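Local coordinates for protein Vng1086c (Halobacterium sp., PDB 2GF4) that is of unknown function but binds a calcium ion and assembles from four copies of a small, all-helical chain of the UPF0058 family, at residues Ala32-Leu37 with Phe56-Ala61; Glu5-His10 with Ser49-Ala54. All blocks are in the same frame, centred on the assembly; numbering follows the deposited sequence.

Contact 1. Residues Ala32-Leu37 with Phe56-Ala61; sequences AAYEEL and FLLGNA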
loop_
_atom_site.group_PDB
_atom_site.type_symbol
_atom_site.label_atom_id
_atom_site.label_comp_id
_atom_site.label_asym_id
_atom_site.label_seq_id
_atom_site.Cartn_x
_atom_site.Cartn_y
_atom_site.Cartn_z
ATOM N N ALA A 32 1.958 -1.377 14.555
ATOM C CA ALA A 32 3.294 -1.347 15.100
ATOM C C ALA A 32 4.290 -0.509 14.350
ATOM O O ALA A 32 5.230 -0.018 14.974
ATOM C CB ALA A 32 3.781 -2.691 15.263
ATOM N N ALA A 33 4.114 -0.309 13.051
ATOM C CA ALA A 33 5.053 0.560 12.364
ATOM C C ALA A 33 4.816 2.024 12.755
ATOM O O ALA A 33 5.793 2.767 12.878
ATOM C CB ALA A 33 4.891 0.417 10.955
ATOM N N TYR A 34 3.562 2.459 12.912
ATOM C CA TYR A 34 3.323 3.835 13.326
ATOM C C TYR A 34 3.982 4.052 14.692
ATOM O O TYR A 34 4.607 5.086 14.875
ATOM C CB TYR A 34 1.828 4.098 13.432
ATOM C CG TYR A 34 1.476 5.350 14.178
ATOM C CD1 TYR A 34 1.531 6.594 13.560
ATOM C CD2 TYR A 34 1.038 5.281 15.492
ATOM C CE1 TYR A 34 1.153 7.714 14.226
ATOM C CE2 TYR A 34 0.670 6.397 16.164
ATOM C CZ TYR A 34 0.726 7.599 15.518
ATOM O OH TYR A 34 0.378 8.730 16.186
ATOM N N GLU A 35 3.877 3.111 15.633
ATOM C CA GLU A 35 4.488 3.330 16.946
ATOM C C GLU A 35 6.012 3.411 16.876
ATOM O O GLU A 35 6.611 4.100 17.693
ATOM C CB GLU A 35 4.039 2.234 17.903
ATOM C CG GLU A 35 2.517 2.077 17.978
ATOM C CD GLU A 35 1.859 3.134 18.825
ATOM O OE1 GLU A 35 2.584 3.834 19.559
ATOM O OE2 GLU A 35 0.614 3.283 18.802
ATOM N N GLU A 36 6.645 2.726 15.927
ATOM C CA GLU A 36 8.097 2.828 15.798
ATOM C C GLU A 36 8.480 4.245 15.419
ATOM O O GLU A 36 9.542 4.706 15.809
ATOM C CB GLU A 36 8.611 1.922 14.698
ATOM C CG GLU A 36 8.445 0.473 15.012
ATOM C CD GLU A 36 8.973 -0.411 13.907
ATOM O OE1 GLU A 36 9.712 0.078 13.018
ATOM O OE2 GLU A 36 8.668 -1.620 13.924
ATOM N N LEU A 37 7.662 4.933 14.638
ATOM C CA LEU A 37 8.016 6.284 14.247
ATOM C C LEU A 37 8.071 7.239 15.447
ATOM O O LEU A 37 8.876 8.166 15.455
ATOM C CB LEU A 37 6.983 6.779 13.232
ATOM C CG LEU A 37 7.069 8.257 12.838
ATOM C CD1 LEU A 37 8.348 8.457 12.148
ATOM C CD2 LEU A 37 5.954 8.659 11.941
ATOM N N PHE A 56 0.631 8.615 6.973
ATOM C CA PHE A 56 0.867 7.549 5.995
ATOM C C PHE A 56 0.853 6.192 6.710
ATOM O O PHE A 56 0.145 5.275 6.293
ATOM C CB PHE A 56 2.243 7.761 5.372
ATOM C CG PHE A 56 2.618 6.702 4.403
ATOM C CD1 PHE A 56 3.312 5.576 4.808
ATOM C CD2 PHE A 56 2.325 6.854 3.063
ATOM C CE1 PHE A 56 3.653 4.612 3.896
ATOM C CE2 PHE A 56 2.667 5.890 2.159
ATOM C CZ PHE A 56 3.342 4.781 2.569
ATOM N N LEU A 57 1.633 6.049 7.780
ATOM C CA LEU A 57 1.673 4.775 8.478
ATOM C C LEU A 57 0.332 4.334 9.032
ATOM O O LEU A 57 0.058 3.126 9.081
ATOM C CB LEU A 57 2.705 4.852 9.589
ATOM C CG LEU A 57 4.129 4.858 9.015
ATOM C CD1 LEU A 57 5.063 5.150 10.140
ATOM C CD2 LEU A 57 4.468 3.522 8.357
ATOM N N LEU A 58 -0.491 5.296 9.461
ATOM C CA LEU A 58 -1.819 4.991 10.017
ATOM C C LEU A 58 -2.772 4.537 8.923
ATOM O O LEU A 58 -3.477 3.541 9.106
ATOM C CB LEU A 58 -2.406 6.226 10.700
ATOM C CG LEU A 58 -1.716 6.614 12.005
ATOM C CD1 LEU A 58 -2.323 7.843 12.560
ATOM C CD2 LEU A 58 -1.872 5.527 12.973
ATOM N N GLY A 59 -2.825 5.284 7.815
ATOM C CA GLY A 59 -3.695 4.901 6.705
ATOM C C GLY A 59 -3.288 3.539 6.186
ATOM O O GLY A 59 -4.115 2.655 6.004
ATOM N N ASN A 60 -2.008 3.380 5.921
ATOM C CA ASN A 60 -1.495 2.135 5.449
ATOM C C ASN A 60 -1.839 1.001 6.361
ATOM O O ASN A 60 -2.230 -0.074 5.913
ATOM C CB ASN A 60 -0.036 2.249 5.417
ATOM C CG ASN A 60 0.497 1.688 4.226
ATOM O OD1 ASN A 60 1.079 0.619 4.241
ATOM N ND2 ASN A 60 0.271 2.372 3.125
ATOM N N ALA A 61 -1.653 1.209 7.651
ATOM C CA ALA A 61 -1.922 0.130 8.567
ATOM C C ALA A 61 -3.378 -0.226 8.658
ATOM O O ALA A 61 -3.703 -1.398 8.850
ATOM C CB ALA A 61 -1.426 0.483 9.880
#
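Leu57 presses against the backbone of helix 32-37 at Tyr34, while the neighbouring Leu58 lies over that residue's ring. The CD2 methyl of Leu58 makes a CH-pi contact with one face, 3.6 Å from the centroid of the Tyr34 ring and only 16° off its normal. It is displaced from the centre toward the CG-CD1 bond, and the branch carbon follows, with Leu58 CG 3.6 Å from Tyr34 CD1. The first bond of Leu58 does not point at the facing helix; the end of the side chain comes nearer and lies aslant to Tyr34.

Leu57 CB sits at the edge of the ring, near its plane, and packs 4.0 Å from Tyr34 CB. Beyond it the two methyls are divided between neighbours. CD1 reaches Ala33 O at 3.7 Å and also meets Leu37, whose CB lies 4.0 Å from Leu57 CD1; CD2 turns to the methyl of Ala33.

The pairing sets the short helix 32-37 almost antiparallel to the long helix 48-71, the segment axes running at 170° and coming within 8.6 Å. The CA atoms of Tyr34 and Leu57 are 5.2 Å apart, and the small methyl of Ala33 is consistent with this approach. The two segments meet by van der Waals packing and the CH-pi contact.

The Tyr34 ring stands with CG anti to the backbone N (chi1 165°), which carries its hydroxyl past Leu58 to helix 3-21, where OH hydrogen-bonds His10 NE2. Val14 and Lys17 of that helix and Pro41 also touch Tyr34, while His10 and Met13 pack on Leu58. The calcium ligand Glu40 comes about 4 Å from the tyrosine side chain at the nearest atoms, and Leu57 also packs against Glu68 of the third subunit.

Contact 2. Residues Glu5-His10 with Ser49-Ala54; sequences ELLELH and SEHKHA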
loop_
_atom_site.group_PDB
_atom_site.type_symbol
_atom_site.label_atom_id
_atom_site.label_comp_id
_atom_site.label_asym_id
_atom_site.label_seq_id
_atom_site.Cartn_x
_atom_site.Cartn_y
_atom_site.Cartn_z
ATOM N N GLU A 5 -3.706 21.876 9.597
ATOM C CA GLU A 5 -4.636 20.901 9.006
ATOM C C GLU A 5 -4.010 19.511 9.157
ATOM O O GLU A 5 -4.708 18.559 9.481
ATOM C CB GLU A 5 -4.867 21.194 7.523
ATOM C CG GLU A 5 -5.577 22.528 7.285
ATOM C CD GLU A 5 -5.594 22.952 5.826
ATOM O OE1 GLU A 5 -4.601 22.768 5.080
ATOM O OE2 GLU A 5 -6.612 23.527 5.396
ATOM N N LEU A 6 -2.710 19.373 8.930
ATOM C CA LEU A 6 -2.077 18.066 9.053
ATOM C C LEU A 6 -2.106 17.552 10.495
ATOM O O LEU A 6 -2.274 16.346 10.704
ATOM C CB LEU A 6 -0.658 18.190 8.538
ATOM C CG LEU A 6 0.259 16.966 8.474
ATOM C CD1 LEU A 6 -0.279 15.886 7.576
ATOM C CD2 LEU A 6 1.566 17.444 7.958
ATOM N N LEU A 7 -1.920 18.437 11.479
ATOM C CA LEU A 7 -1.965 18.007 12.883
ATOM C C LEU A 7 -3.372 17.489 13.182
ATOM O O LEU A 7 -3.513 16.443 13.824
ATOM C CB LEU A 7 -1.618 19.178 13.826
ATOM C CG LEU A 7 -0.122 19.607 13.715
ATOM C CD1 LEU A 7 0.092 20.840 14.539
ATOM C CD2 LEU A 7 0.844 18.523 14.177
ATOM N N GLU A 8 -4.397 18.203 12.697
ATOM C CA GLU A 8 -5.785 17.806 12.916
ATOM C C GLU A 8 -6.063 16.475 12.229
ATOM O O GLU A 8 -6.816 15.661 12.768
ATOM C CB GLU A 8 -6.718 18.914 12.413
ATOM C CG GLU A 8 -6.717 20.122 13.369
ATOM C CD GLU A 8 -7.492 21.325 12.850
ATOM O OE1 GLU A 8 -8.724 21.387 13.040
ATOM O OE2 GLU A 8 -6.868 22.226 12.248
ATOM N N LEU A 9 -5.459 16.238 11.068
ATOM C CA LEU A 9 -5.667 14.975 10.359
ATOM C C LEU A 9 -5.024 13.869 11.191
ATOM O O LEU A 9 -5.644 12.822 11.396
ATOM C CB LEU A 9 -5.022 15.063 8.979
ATOM C CG LEU A 9 -5.197 13.844 8.067
ATOM C CD1 LEU A 9 -6.637 13.627 7.798
ATOM C CD2 LEU A 9 -4.485 14.063 6.786
ATOM N N HIS A 10 -3.789 14.072 11.640
ATOM C CA HIS A 10 -3.117 13.090 12.473
ATOM C C HIS A 10 -3.977 12.815 13.748
ATOM O O HIS A 10 -4.187 11.644 14.074
ATOM C CB HIS A 10 -1.739 13.628 12.814
ATOM C CG HIS A 10 -0.826 12.631 13.455
ATOM N ND1 HIS A 10 0.470 12.930 13.812
ATOM C CD2 HIS A 10 -1.033 11.349 13.836
ATOM C CE1 HIS A 10 1.012 11.880 14.391
ATOM N NE2 HIS A 10 0.125 10.909 14.414
ATOM N N SER A 49 6.810 16.988 7.594
ATOM C CA SER A 49 7.195 15.702 7.014
ATOM C C SER A 49 7.028 14.528 7.968
ATOM O O SER A 49 6.637 13.436 7.536
ATOM C CB SER A 49 8.636 15.797 6.545
ATOM O OG SER A 49 9.138 14.511 6.220
ATOM N N GLU A 50 7.338 14.737 9.250
ATOM C CA GLU A 50 7.173 13.679 10.236
ATOM C C GLU A 50 5.669 13.433 10.407
ATOM O O GLU A 50 5.258 12.288 10.554
ATOM C CB GLU A 50 7.802 14.110 11.568
ATOM C CG GLU A 50 9.334 14.139 11.463
ATOM C CD GLU A 50 10.041 14.714 12.672
ATOM O OE1 GLU A 50 10.002 15.945 12.885
ATOM O OE2 GLU A 50 10.663 13.950 13.426
ATOM N N HIS A 51 4.840 14.476 10.366
ATOM C CA HIS A 51 3.409 14.251 10.544
ATOM C C HIS A 51 2.770 13.582 9.353
ATOM O O HIS A 51 1.854 12.778 9.536
ATOM C CB HIS A 51 2.751 15.555 10.913
ATOM C CG HIS A 51 2.939 15.879 12.370
ATOM N ND1 HIS A 51 2.267 15.208 13.369
ATOM C CD2 HIS A 51 3.763 16.751 12.993
ATOM C CE1 HIS A 51 2.673 15.651 14.538
ATOM N NE2 HIS A 51 3.572 16.589 14.338
ATOM N N LYS A 52 3.243 13.903 8.149
ATOM C CA LYS A 52 2.745 13.260 6.928
ATOM C C LYS A 52 3.095 11.786 7.011
ATOM O O LYS A 52 2.273 10.945 6.674
ATOM C CB LYS A 52 3.444 13.820 5.708
ATOM C CG LYS A 52 2.901 15.155 5.331
ATOM C CD LYS A 52 3.353 15.497 3.948
ATOM C CE LYS A 52 4.069 16.807 4.004
ATOM N NZ LYS A 52 5.078 16.916 2.931
ATOM N N HIS A 53 4.321 11.481 7.449
ATOM C CA HIS A 53 4.807 10.115 7.571
ATOM C C HIS A 53 3.911 9.394 8.557
ATOM O O HIS A 53 3.507 8.267 8.281
ATOM C CB HIS A 53 6.243 10.162 8.070
ATOM C CG HIS A 53 6.972 8.842 8.051
ATOM N ND1 HIS A 53 6.408 7.660 7.623
ATOM C CD2 HIS A 53 8.241 8.542 8.413
ATOM C CE1 HIS A 53 7.299 6.693 7.723
ATOM N NE2 HIS A 53 8.416 7.201 8.200
ATOM N N ALA A 54 3.583 10.016 9.688
ATOM C CA ALA A 54 2.726 9.340 10.658
ATOM C C ALA A 54 1.339 9.095 10.086
ATOM O O ALA A 54 0.767 8.039 10.334
ATOM C CB ALA A 54 2.614 10.168 11.948
#
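Helices 3-21 and 48-71 run side by side in the same general direction within this helical fold, and residues Glu5-His10 and Ser49-Ala54 form a buried part of their interface. The segment axes cross at 30° and approach to 9.6 Å. At the centre, His10 and His51 meet rim to rim through a hydrogen bond between His10 ND1 and His51 ND1, 2.9 Å long and nearly straight at 164°. Each ND1 lies in the plane of the other imidazole, yet the planes are turned 64° apart. Leu7 CD2 makes a CH-pi contact over the centre of the His51 ring, 3.4 Å from the centroid, while the methyl of Ala54 lies over one face of His10 near its rim, its CB 3.4 Å from His10 CE1. Leu6 brings CD2 to 3.7 Å from His51 CB and also touches the aliphatic part of Lys52, whose ammonium group forms salt bridges with Asp69 and Glu70 of the second subunit. The outer nitrogens are engaged too: His51 NE2 bonds to His43 O and His10 NE2 to Tyr34 OH. Both imidazoles are thus gripped at both nitrogens, which should fix their rotation and satisfy their polar atoms in a buried interface.

How the contacts relate
The centres of contacts 1 and 2 lie 12 Å apart, and helix 48-71 serves both: 49-54 faces helix 3-21, and 56-61, about two helical turns further along, faces helix 32-37. Along the chain the order is 5-10, 32-37, 49-54, 56-61, so the two pairings interleave and the three helices are held together. The contacts also touch directly, Leu37 CD2 lying 3.5 Å from Ala54 CA and Leu37 CD1 3.7 Å from His53 CD2. Contact 1 lies beside the calcium ligands Asp38 and Glu40, with contact 2 reaching toward them through His10. Leu6 and Lys52 of contact 2, and Phe56 and Asn60 beside contact 1, meet the second subunit, joining fold to assembly.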